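Local coordinates for protein farnesyltransferase, putative (Trypanosoma cruzi, PDB 3WCA) that probably catalyses the magnesium-dependent, NAD(P)H-dependent reductive condensation of two farnesyl diphosphate molecules to squalene, the first committed step of sterol synthesis, at residues A[58-63]-A[170-175]; A[83-88]-A[142-147]; A[205-210]-A[292-297]. The protein carries 1 engineered substitution. All blocks are in the same frame, centred on the assembly; numbering follows the deposited sequence.

Contact 1 (A[58-63]-A[170-175]); sequences CIFYLV and HGLTLL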
loop_
_atom_site.group_PDB
_atom_site.type_symbol
_atom_site.label_atom_id
_atom_site.label_comp_id
_atom_site.label_asym_id
_atom_site.label_seq_id
_atom_site.Cartn_x
_atom_site.Cartn_y
_atom_site.Cartn_z
ATOM N N CYS A 58 4.744 4.311 -13.797
ATOM C CA CYS A 58 3.632 5.256 -13.819
ATOM C C CYS A 58 2.388 4.678 -14.500
ATOM O O CYS A 58 1.260 4.882 -14.040
ATOM C CB CYS A 58 4.027 6.541 -14.534
ATOM S SG CYS A 58 2.624 7.609 -14.817
ATOM N N ILE A 59 2.599 3.972 -15.607
ATOM C CA ILE A 59 1.498 3.362 -16.345
ATOM C C ILE A 59 0.914 2.199 -15.547
ATOM O O ILE A 59 -0.298 1.979 -15.544
ATOM C CB ILE A 59 1.976 2.844 -17.717
ATOM C CG1 ILE A 59 2.549 4.002 -18.524
ATOM C CG2 ILE A 59 0.817 2.180 -18.467
ATOM C CD1 ILE A 59 1.630 5.215 -18.565
ATOM N N PHE A 60 1.802 1.451 -14.899
ATOM C CA PHE A 60 1.437 0.321 -14.061
ATOM C C PHE A 60 0.482 0.795 -12.966
ATOM O O PHE A 60 -0.565 0.184 -12.717
ATOM C CB PHE A 60 2.705 -0.257 -13.432
ATOM C CG PHE A 60 2.458 -1.352 -12.439
ATOM C CD1 PHE A 60 1.493 -2.332 -12.682
ATOM C CD2 PHE A 60 3.270 -1.470 -11.306
ATOM C CE1 PHE A 60 1.348 -3.427 -11.814
ATOM C CE2 PHE A 60 3.135 -2.554 -10.435
ATOM C CZ PHE A 60 2.168 -3.543 -10.695
ATOM N N TYR A 61 0.859 1.895 -12.321
ATOM C CA TYR A 61 0.068 2.485 -11.255
ATOM C C TYR A 61 -1.294 2.966 -11.732
ATOM O O TYR A 61 -2.288 2.802 -11.032
ATOM C CB TYR A 61 0.824 3.657 -10.626
ATOM C CG TYR A 61 -0.006 4.459 -9.652
ATOM C CD1 TYR A 61 -0.047 4.133 -8.296
ATOM C CD2 TYR A 61 -0.793 5.521 -10.100
ATOM C CE1 TYR A 61 -0.856 4.845 -7.406
ATOM C CE2 TYR A 61 -1.608 6.236 -9.226
ATOM C CZ TYR A 61 -1.638 5.894 -7.882
ATOM O OH TYR A 61 -2.474 6.595 -7.039
ATOM N N LEU A 62 -1.356 3.569 -12.910
ATOM C CA LEU A 62 -2.635 4.069 -13.395
ATOM C C LEU A 62 -3.588 2.934 -13.768
ATOM O O LEU A 62 -4.799 3.031 -13.561
ATOM C CB LEU A 62 -2.419 5.016 -14.569
ATOM C CG LEU A 62 -1.751 6.348 -14.186
ATOM C CD1 LEU A 62 -1.428 7.159 -15.448
ATOM C CD2 LEU A 62 -2.685 7.141 -13.275
ATOM N N VAL A 63 -3.045 1.850 -14.309
ATOM C CA VAL A 63 -3.874 0.708 -14.655
ATOM C C VAL A 63 -4.561 0.203 -13.378
ATOM O O VAL A 63 -5.783 0.057 -13.342
ATOM C CB VAL A 63 -3.028 -0.435 -15.271
ATOM C CG1 VAL A 63 -3.828 -1.729 -15.292
ATOM C CG2 VAL A 63 -2.603 -0.058 -16.684
ATOM N N HIS A 170 4.979 -7.421 -6.016
ATOM C CA HIS A 170 5.448 -8.436 -6.957
ATOM C C HIS A 170 5.760 -7.739 -8.279
ATOM O O HIS A 170 6.869 -7.838 -8.796
ATOM C CB HIS A 170 4.377 -9.515 -7.195
ATOM C CG HIS A 170 4.221 -10.488 -6.065
ATOM N ND1 HIS A 170 3.714 -11.757 -6.242
ATOM C CD2 HIS A 170 4.518 -10.385 -4.748
ATOM C CE1 HIS A 170 3.710 -12.398 -5.086
ATOM N NE2 HIS A 170 4.193 -11.587 -4.162
ATOM N N GLY A 171 4.761 -7.033 -8.803
ATOM C CA GLY A 171 4.899 -6.310 -10.056
ATOM C C GLY A 171 6.136 -5.433 -10.118
ATOM O O GLY A 171 6.934 -5.558 -11.048
ATOM N N LEU A 172 6.296 -4.545 -9.135
ATOM C CA LEU A 172 7.458 -3.663 -9.091
ATOM C C LEU A 172 8.737 -4.487 -9.115
ATOM O O LEU A 172 9.641 -4.200 -9.882
ATOM C CB LEU A 172 7.442 -2.777 -7.832
ATOM C CG LEU A 172 6.381 -1.672 -7.793
ATOM C CD1 LEU A 172 6.470 -0.900 -6.479
ATOM C CD2 LEU A 172 6.574 -0.739 -8.974
ATOM N N THR A 173 8.809 -5.506 -8.267
ATOM C CA THR A 173 9.987 -6.356 -8.211
ATOM C C THR A 173 10.281 -6.956 -9.598
ATOM O O THR A 173 11.441 -7.054 -10.003
ATOM C CB THR A 173 9.803 -7.485 -7.169
ATOM O OG1 THR A 173 9.584 -6.911 -5.871
ATOM C CG2 THR A 173 11.044 -8.376 -7.108
ATOM N N LEU A 174 9.235 -7.338 -10.334
ATOM C CA LEU A 174 9.429 -7.903 -11.669
ATOM C C LEU A 174 9.812 -6.811 -12.673
ATOM O O LEU A 174 10.484 -7.085 -13.663
ATOM C CB LEU A 174 8.169 -8.633 -12.140
ATOM C CG LEU A 174 7.790 -9.911 -11.381
ATOM C CD1 LEU A 174 6.411 -10.376 -11.853
ATOM C CD2 LEU A 174 8.842 -11.003 -11.600
ATOM N N LEU A 175 9.378 -5.579 -12.432
ATOM C CA LEU A 175 9.757 -4.495 -13.324
ATOM C C LEU A 175 11.223 -4.136 -13.073
ATOM O O LEU A 175 11.926 -3.757 -14.000
ATOM C CB LEU A 175 8.887 -3.253 -13.111
ATOM C CG LEU A 175 7.460 -3.268 -13.642
ATOM C CD1 LEU A 175 6.830 -1.918 -13.358
ATOM C CD2 LEU A 175 7.442 -3.549 -15.140
#
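Phe60 and Gly171 mark the nearest backbone approach of two helical segments that run almost antiparallel, with 160° between their N-to-C directions and 11.5 Å between their axes at the closest point. Even here the CA atoms of Phe60 and Gly171 stay 8.5 Å apart, and the phenyl ring of Phe60 spans the gap. Its CG lies anti to the backbone N (chi1 175°), which sends the ring straight out from helix 51-72 onto helix 154-179. The far end of the ring reaches the main chain, with CZ of Phe60 3.9 Å from CA of Gly171; as the glycine has no side chain, the ring lies directly against its CA. These are neighbouring helices of the all-α isoprenoid synthase fold, in which a bundle of helices encloses the prenyl chain, and Asp68, a magnesium ligand, lies further along helix 51-72. Two leucines of helix 154-179 flank the ring. CD2 of Phe60 meets CD2 of Leu172 at 4.1 Å and CD1 of Leu175 also at 4.1 Å, both methyls approaching at a slant, while the amide N of Leu172 lies 4.0 Å from CE2 of Phe60. On the flank of the same interface Leu172 touches the bound farnesyl thiodiphosphate, as do Tyr61 and Thr173, whereas Phe60 also rests on Ile132 and Leu175 on Tyr128, both of helix 126-147.

Contact 2 (A[83-88]-A[142-147]); sequences RELPKF and GMCDFL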
loop_
_atom_site.group_PDB
_atom_site.type_symbol
_atom_site.label_atom_id
_atom_site.label_comp_id
_atom_site.label_asym_id
_atom_site.label_seq_id
_atom_site.Cartn_x
_atom_site.Cartn_y
_atom_site.Cartn_z
ATOM N N ARG A 83 -18.448 -8.202 -13.674
ATOM C CA ARG A 83 -18.485 -8.354 -15.119
ATOM C C ARG A 83 -17.284 -7.676 -15.792
ATOM O O ARG A 83 -16.540 -8.303 -16.542
ATOM C CB ARG A 83 -19.788 -7.746 -15.659
ATOM C CG ARG A 83 -20.012 -7.904 -17.162
ATOM C CD ARG A 83 -21.104 -6.948 -17.646
ATOM N NE ARG A 83 -22.337 -7.079 -16.866
ATOM C CZ ARG A 83 -23.070 -6.053 -16.439
ATOM N NH1 ARG A 83 -22.700 -4.807 -16.709
ATOM N NH2 ARG A 83 -24.170 -6.269 -15.733
ATOM N N GLU A 84 -17.098 -6.393 -15.498
ATOM C CA GLU A 84 -16.028 -5.599 -16.097
ATOM C C GLU A 84 -14.589 -5.865 -15.624
ATOM O O GLU A 84 -13.668 -5.932 -16.439
ATOM C CB GLU A 84 -16.344 -4.110 -15.914
ATOM C CG GLU A 84 -17.641 -3.632 -16.573
ATOM C CD GLU A 84 -17.600 -3.684 -18.097
ATOM O OE1 GLU A 84 -16.525 -3.423 -18.683
ATOM O OE2 GLU A 84 -18.651 -3.966 -18.710
ATOM N N LEU A 85 -14.398 -6.018 -14.316
ATOM C CA LEU A 85 -13.065 -6.235 -13.758
ATOM C C LEU A 85 -12.196 -7.343 -14.360
ATOM O O LEU A 85 -11.097 -7.070 -14.847
ATOM C CB LEU A 85 -13.167 -6.426 -12.239
ATOM C CG LEU A 85 -13.566 -5.163 -11.464
ATOM C CD1 LEU A 85 -13.722 -5.482 -9.986
ATOM C CD2 LEU A 85 -12.502 -4.078 -11.671
ATOM N N PRO A 86 -12.670 -8.603 -14.346
ATOM C CA PRO A 86 -11.907 -9.737 -14.888
ATOM C C PRO A 86 -11.302 -9.558 -16.272
ATOM O O PRO A 86 -10.294 -10.184 -16.597
ATOM C CB PRO A 86 -12.916 -10.882 -14.845
ATOM C CG PRO A 86 -13.733 -10.539 -13.636
ATOM C CD PRO A 86 -13.981 -9.059 -13.852
ATOM N N LYS A 87 -11.908 -8.720 -17.096
ATOM C CA LYS A 87 -11.363 -8.507 -18.427
ATOM C C LYS A 87 -10.745 -7.122 -18.565
ATOM O O LYS A 87 -10.537 -6.626 -19.671
ATOM C CB LYS A 87 -12.445 -8.726 -19.497
ATOM C CG LYS A 87 -13.739 -7.945 -19.297
ATOM C CD LYS A 87 -14.652 -8.120 -20.513
ATOM C CE LYS A 87 -15.878 -7.218 -20.447
ATOM N NZ LYS A 87 -16.906 -7.711 -19.494
ATOM N N PHE A 88 -10.428 -6.504 -17.434
ATOM C CA PHE A 88 -9.839 -5.185 -17.470
ATOM C C PHE A 88 -8.490 -5.244 -18.150
ATOM O O PHE A 88 -8.163 -4.379 -18.950
ATOM C CB PHE A 88 -9.664 -4.625 -16.065
ATOM C CG PHE A 88 -9.668 -3.130 -16.019
ATOM C CD1 PHE A 88 -10.872 -2.430 -16.041
ATOM C CD2 PHE A 88 -8.474 -2.419 -15.962
ATOM C CE1 PHE A 88 -10.885 -1.036 -16.005
ATOM C CE2 PHE A 88 -8.476 -1.028 -15.925
ATOM C CZ PHE A 88 -9.687 -0.334 -15.947
ATOM N N GLY A 142 -8.887 -10.866 -7.630
ATOM C CA GLY A 142 -8.830 -10.863 -6.181
ATOM C C GLY A 142 -9.857 -9.878 -5.647
ATOM O O GLY A 142 -10.566 -10.152 -4.681
ATOM N N MET A 143 -9.947 -8.716 -6.280
ATOM C CA MET A 143 -10.912 -7.721 -5.847
ATOM C C MET A 143 -12.317 -8.306 -5.985
ATOM O O MET A 143 -13.167 -8.099 -5.115
ATOM C CB MET A 143 -10.807 -6.451 -6.694
ATOM C CG MET A 143 -9.519 -5.643 -6.518
ATOM S SD MET A 143 -9.507 -4.251 -7.679
ATOM C CE MET A 143 -8.406 -3.073 -6.834
ATOM N N CYS A 144 -12.561 -9.022 -7.081
ATOM C CA CYS A 144 -13.869 -9.626 -7.312
ATOM C C CYS A 144 -14.227 -10.556 -6.166
ATOM O O CYS A 144 -15.359 -10.547 -5.687
ATOM C CB CYS A 144 -13.896 -10.400 -8.637
ATOM S SG CYS A 144 -14.043 -9.354 -10.111
ATOM N N ASP A 145 -13.255 -11.343 -5.723
ATOM C CA ASP A 145 -13.476 -12.272 -4.623
ATOM C C ASP A 145 -13.961 -11.551 -3.371
ATOM O O ASP A 145 -14.906 -12.002 -2.720
ATOM C CB ASP A 145 -12.188 -13.047 -4.312
ATOM C CG ASP A 145 -12.362 -14.046 -3.167
ATOM O OD1 ASP A 145 -13.480 -14.584 -2.999
ATOM O OD2 ASP A 145 -11.377 -14.311 -2.441
ATOM N N PHE A 146 -13.329 -10.427 -3.034
ATOM C CA PHE A 146 -13.713 -9.679 -1.838
ATOM C C PHE A 146 -14.813 -8.651 -2.050
ATOM O O PHE A 146 -15.159 -7.918 -1.131
ATOM C CB PHE A 146 -12.491 -9.013 -1.201
ATOM C CG PHE A 146 -11.617 -9.969 -0.446
ATOM C CD1 PHE A 146 -12.002 -10.436 0.807
ATOM C CD2 PHE A 146 -10.441 -10.455 -1.013
ATOM C CE1 PHE A 146 -11.232 -11.379 1.486
ATOM C CE2 PHE A 146 -9.661 -11.397 -0.342
ATOM C CZ PHE A 146 -10.061 -11.861 0.914
ATOM N N LEU A 147 -15.352 -8.577 -3.260
ATOM C CA LEU A 147 -16.449 -7.652 -3.508
ATOM C C LEU A 147 -17.722 -8.387 -3.098
ATOM O O LEU A 147 -18.745 -7.772 -2.800
ATOM C CB LEU A 147 -16.530 -7.269 -4.985
ATOM C CG LEU A 147 -15.873 -5.958 -5.419
ATOM C CD1 LEU A 147 -16.068 -5.785 -6.912
ATOM C CD2 LEU A 147 -16.491 -4.783 -4.670
#
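Leu85 and Cys144 turn their side chains the same way: CG of Leu85 (chi1 -69°) and SG of Cys144 (chi1 -77°) each lie anti to their own carbonyl carbon, and from CA atoms 7.3 Å apart the two groups come together between the segments. The contact belongs to the all-helical fold of the squalene and phytoene synthases, where the 83-88 segment at helix 78-84 packs against the last turns of helix 126-147. The sulfur of Cys144 is the centre of the packing. It sits 3.7 Å from CB of Leu85 and also 3.7 Å from CG of Pro86, with CD of the proline ring hardly farther away, so one thiol fills the notch between two consecutive residues of the opposing chain. CD1 of Leu85 reaches past the sulfur and meets CD1 of Leu147 tip to tip at 3.9 Å. No hydrogen bond joins the two segments.

Around this apolar patch, Leu85 also rests on Val70 of helix 51-72, and Cys144 on Leu82 of helix 78-84. The methionine before the cysteine, Met143, starts in the direction of the 83-88 segment, but its end turns off and packs on Glu71, a magnesium ligand. The side chain of Leu147 is about 4 Å from that of Glu71 and about 8 Å from the bound magnesium ion, so the interface borders the metal site without supplying a ligand. The bend at 83-88 is tied within itself: the amide N of Phe88 bonds to O of Leu85 at 2.7 Å, and NZ of Lys87 folds back to O of Arg83 at 3.0 Å, approaching 61° out of the carbonyl plane.

Contact 3 (A[205-210]-A[292-297]); sequences IIRDFY and SLVFNN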
loop_
_atom_site.group_PDB
_atom_site.type_symbol
_atom_site.label_atom_id
_atom_site.label_comp_id
_atom_site.label_asym_id
_atom_site.label_seq_id
_atom_site.Cartn_x
_atom_site.Cartn_y
_atom_site.Cartn_z
ATOM N N ILE A 205 -4.480 1.108 6.337
ATOM C CA ILE A 205 -5.767 0.611 6.826
ATOM C C ILE A 205 -5.947 0.977 8.305
ATOM O O ILE A 205 -7.050 1.345 8.746
ATOM C CB ILE A 205 -5.881 -0.931 6.620
ATOM C CG1 ILE A 205 -6.292 -1.218 5.171
ATOM C CG2 ILE A 205 -6.911 -1.537 7.587
ATOM C CD1 ILE A 205 -6.267 -2.701 4.786
ATOM N N ILE A 206 -4.858 0.892 9.064
ATOM C CA ILE A 206 -4.888 1.234 10.474
ATOM C C ILE A 206 -5.124 2.735 10.658
ATOM O O ILE A 206 -5.995 3.140 11.437
ATOM C CB ILE A 206 -3.566 0.858 11.172
ATOM C CG1 ILE A 206 -3.422 -0.661 11.230
ATOM C CG2 ILE A 206 -3.520 1.461 12.569
ATOM C CD1 ILE A 206 -2.095 -1.136 11.803
ATOM N N ARG A 207 -4.352 3.549 9.939
ATOM C CA ARG A 207 -4.461 5.007 10.032
ATOM C C ARG A 207 -5.813 5.544 9.583
ATOM O O ARG A 207 -6.326 6.494 10.178
ATOM C CB ARG A 207 -3.372 5.703 9.184
ATOM C CG ARG A 207 -3.463 7.260 9.192
ATOM C CD ARG A 207 -2.848 7.910 7.927
ATOM N NE ARG A 207 -3.466 7.399 6.701
ATOM C CZ ARG A 207 -2.899 7.444 5.493
ATOM N NH1 ARG A 207 -1.693 7.990 5.349
ATOM N NH2 ARG A 207 -3.517 6.912 4.434
ATOM N N ASP A 208 -6.382 4.946 8.538
ATOM C CA ASP A 208 -7.652 5.418 7.987
ATOM C C ASP A 208 -8.928 4.807 8.561
ATOM O O ASP A 208 -9.999 4.964 7.980
ATOM C CB ASP A 208 -7.663 5.236 6.460
ATOM C CG ASP A 208 -6.538 5.998 5.767
ATOM O OD1 ASP A 208 -6.072 7.010 6.326
ATOM O OD2 ASP A 208 -6.127 5.587 4.654
ATOM N N PHE A 209 -8.826 4.122 9.697
ATOM C CA PHE A 209 -10.006 3.509 10.304
ATOM C C PHE A 209 -11.232 4.418 10.397
ATOM O O PHE A 209 -12.295 4.081 9.883
ATOM C CB PHE A 209 -9.689 2.997 11.710
ATOM C CG PHE A 209 -10.896 2.457 12.441
ATOM C CD1 PHE A 209 -11.339 1.160 12.221
ATOM C CD2 PHE A 209 -11.610 3.264 13.323
ATOM C CE1 PHE A 209 -12.470 0.677 12.865
ATOM C CE2 PHE A 209 -12.750 2.781 13.972
ATOM C CZ PHE A 209 -13.175 1.490 13.740
ATOM N N TYR A 210 -11.093 5.559 11.070
ATOM C CA TYR A 210 -12.221 6.469 11.249
ATOM C C TYR A 210 -12.815 6.955 9.938
ATOM O O TYR A 210 -14.026 6.900 9.731
ATOM C CB TYR A 210 -11.810 7.681 12.081
ATOM C CG TYR A 210 -12.977 8.561 12.485
ATOM C CD1 TYR A 210 -13.971 8.087 13.340
ATOM C CD2 TYR A 210 -13.080 9.874 12.024
ATOM C CE1 TYR A 210 -15.038 8.895 13.729
ATOM C CE2 TYR A 210 -14.144 10.692 12.406
ATOM C CZ TYR A 210 -15.116 10.195 13.259
ATOM O OH TYR A 210 -16.158 11.006 13.649
ATOM N N SER A 292 4.365 4.454 14.044
ATOM C CA SER A 292 4.849 4.833 15.372
ATOM C C SER A 292 3.942 5.900 15.974
ATOM O O SER A 292 3.807 5.997 17.189
ATOM C CB SER A 292 6.280 5.365 15.295
ATOM O OG SER A 292 6.322 6.648 14.713
ATOM N N LEU A 293 3.312 6.693 15.115
ATOM C CA LEU A 293 2.415 7.753 15.555
ATOM C C LEU A 293 1.013 7.250 15.900
ATOM O O LEU A 293 0.391 7.756 16.831
ATOM C CB LEU A 293 2.297 8.827 14.475
ATOM C CG LEU A 293 3.065 10.132 14.685
ATOM C CD1 LEU A 293 4.553 9.864 14.842
ATOM C CD2 LEU A 293 2.806 11.049 13.497
ATOM N N VAL A 294 0.504 6.268 15.158
ATOM C CA VAL A 294 -0.835 5.776 15.439
ATOM C C VAL A 294 -0.871 4.809 16.603
ATOM O O VAL A 294 -1.915 4.621 17.218
ATOM C CB VAL A 294 -1.492 5.061 14.226
ATOM C CG1 VAL A 294 -1.567 6.002 13.040
ATOM C CG2 VAL A 294 -0.731 3.788 13.894
ATOM N N PHE A 295 0.259 4.188 16.899
ATOM C CA PHE A 295 0.309 3.232 17.982
ATOM C C PHE A 295 -0.105 3.838 19.325
ATOM O O PHE A 295 0.384 4.889 19.709
ATOM C CB PHE A 295 1.716 2.649 18.105
ATOM C CG PHE A 295 1.873 1.689 19.252
ATOM C CD1 PHE A 295 1.102 0.533 19.320
ATOM C CD2 PHE A 295 2.793 1.942 20.267
ATOM C CE1 PHE A 295 1.245 -0.363 20.390
ATOM C CE2 PHE A 295 2.946 1.060 21.339
ATOM C CZ PHE A 295 2.169 -0.100 21.402
ATOM N N ASN A 296 -1.007 3.155 20.026
ATOM C CA ASN A 296 -1.465 3.586 21.339
ATOM C C ASN A 296 -1.967 5.027 21.309
ATOM O O ASN A 296 -1.890 5.728 22.309
ATOM C CB ASN A 296 -0.309 3.442 22.342
ATOM C CG ASN A 296 -0.786 3.205 23.773
ATOM O OD1 ASN A 296 -1.835 2.625 24.000
ATOM N ND2 ASN A 296 0.006 3.641 24.742
ATOM N N ASN A 297 -2.494 5.455 20.163
ATOM C CA ASN A 297 -2.988 6.825 19.999
ATOM C C ASN A 297 -4.492 6.830 19.803
ATOM O O ASN A 297 -4.976 6.460 18.738
ATOM C CB ASN A 297 -2.319 7.483 18.782
ATOM C CG ASN A 297 -2.676 8.959 18.637
ATOM O OD1 ASN A 297 -3.558 9.473 19.329
ATOM N ND2 ASN A 297 -1.987 9.647 17.724
#
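The junction between helix 191-207 and helix 209-213, where Asp208 opens a sequence that matches the family's second aspartate-rich motif, packs against the C-terminal end of helix 274-294 through Ile206, Arg207 and Val294. The backbones come nearest at Arg207 and Val294, whose CA atoms are 6.6 Å apart. With CG1 of Val294 anti to the carbonyl carbon (chi1 -58°), CG2 falls between N and the carbonyl carbon and meets CG2 of Ile206 at 3.9 Å, the two branched side chains crossing at an angle. The other methyl of Val294, CG1, lies 4.3 Å from CB of Arg207, so the valine straddles two successive residues. Immediately after it the chain leaves the helix in a type II turn from Val294 to Asn297, closed by Asn297 N to Val294 O.

Beyond its CB, Arg207 turns away from this patch and takes hold of Asp208 side-on: NE reaches OD1 at 2.7 Å from above the carboxylate plane, and NH2 reaches OD2 at 2.9 Å on the syn side in an almost straight bond (177°). The Arg207 side chain is also about 4 Å from the bound farnesyl thiodiphosphate. With NE and NH2 engaging different carboxylate oxygens, the salt bridge probably restrains rotation of the guanidinium beside the ligand, while the interhelical contact itself offers only apolar packing at the aliphatic root of the arginine.

How the contacts relate
All three contacts join helices or their ends in one synthase fold by apolar packing without a hydrogen bond across the segments. Contacts 1 and 3 are buried and contact 2 only partly so. Contacts 1 and 2 are neighbours, centres 18 Å apart: each draws on a helix next to one used by the other in sequence, and O of Val63 touches CE2 of Phe88 at 3.9 Å. Contact 3 lies across the chain's centre from contact 1, their centres 27 Å apart. An aromatic ring fills contact 1, a thiol contact 2, and branched aliphatic groups contact 3. Contacts 1 and 3 border the ligand, through Leu172 and Arg207 respectively, whereas contact 2 adjoins the metal site.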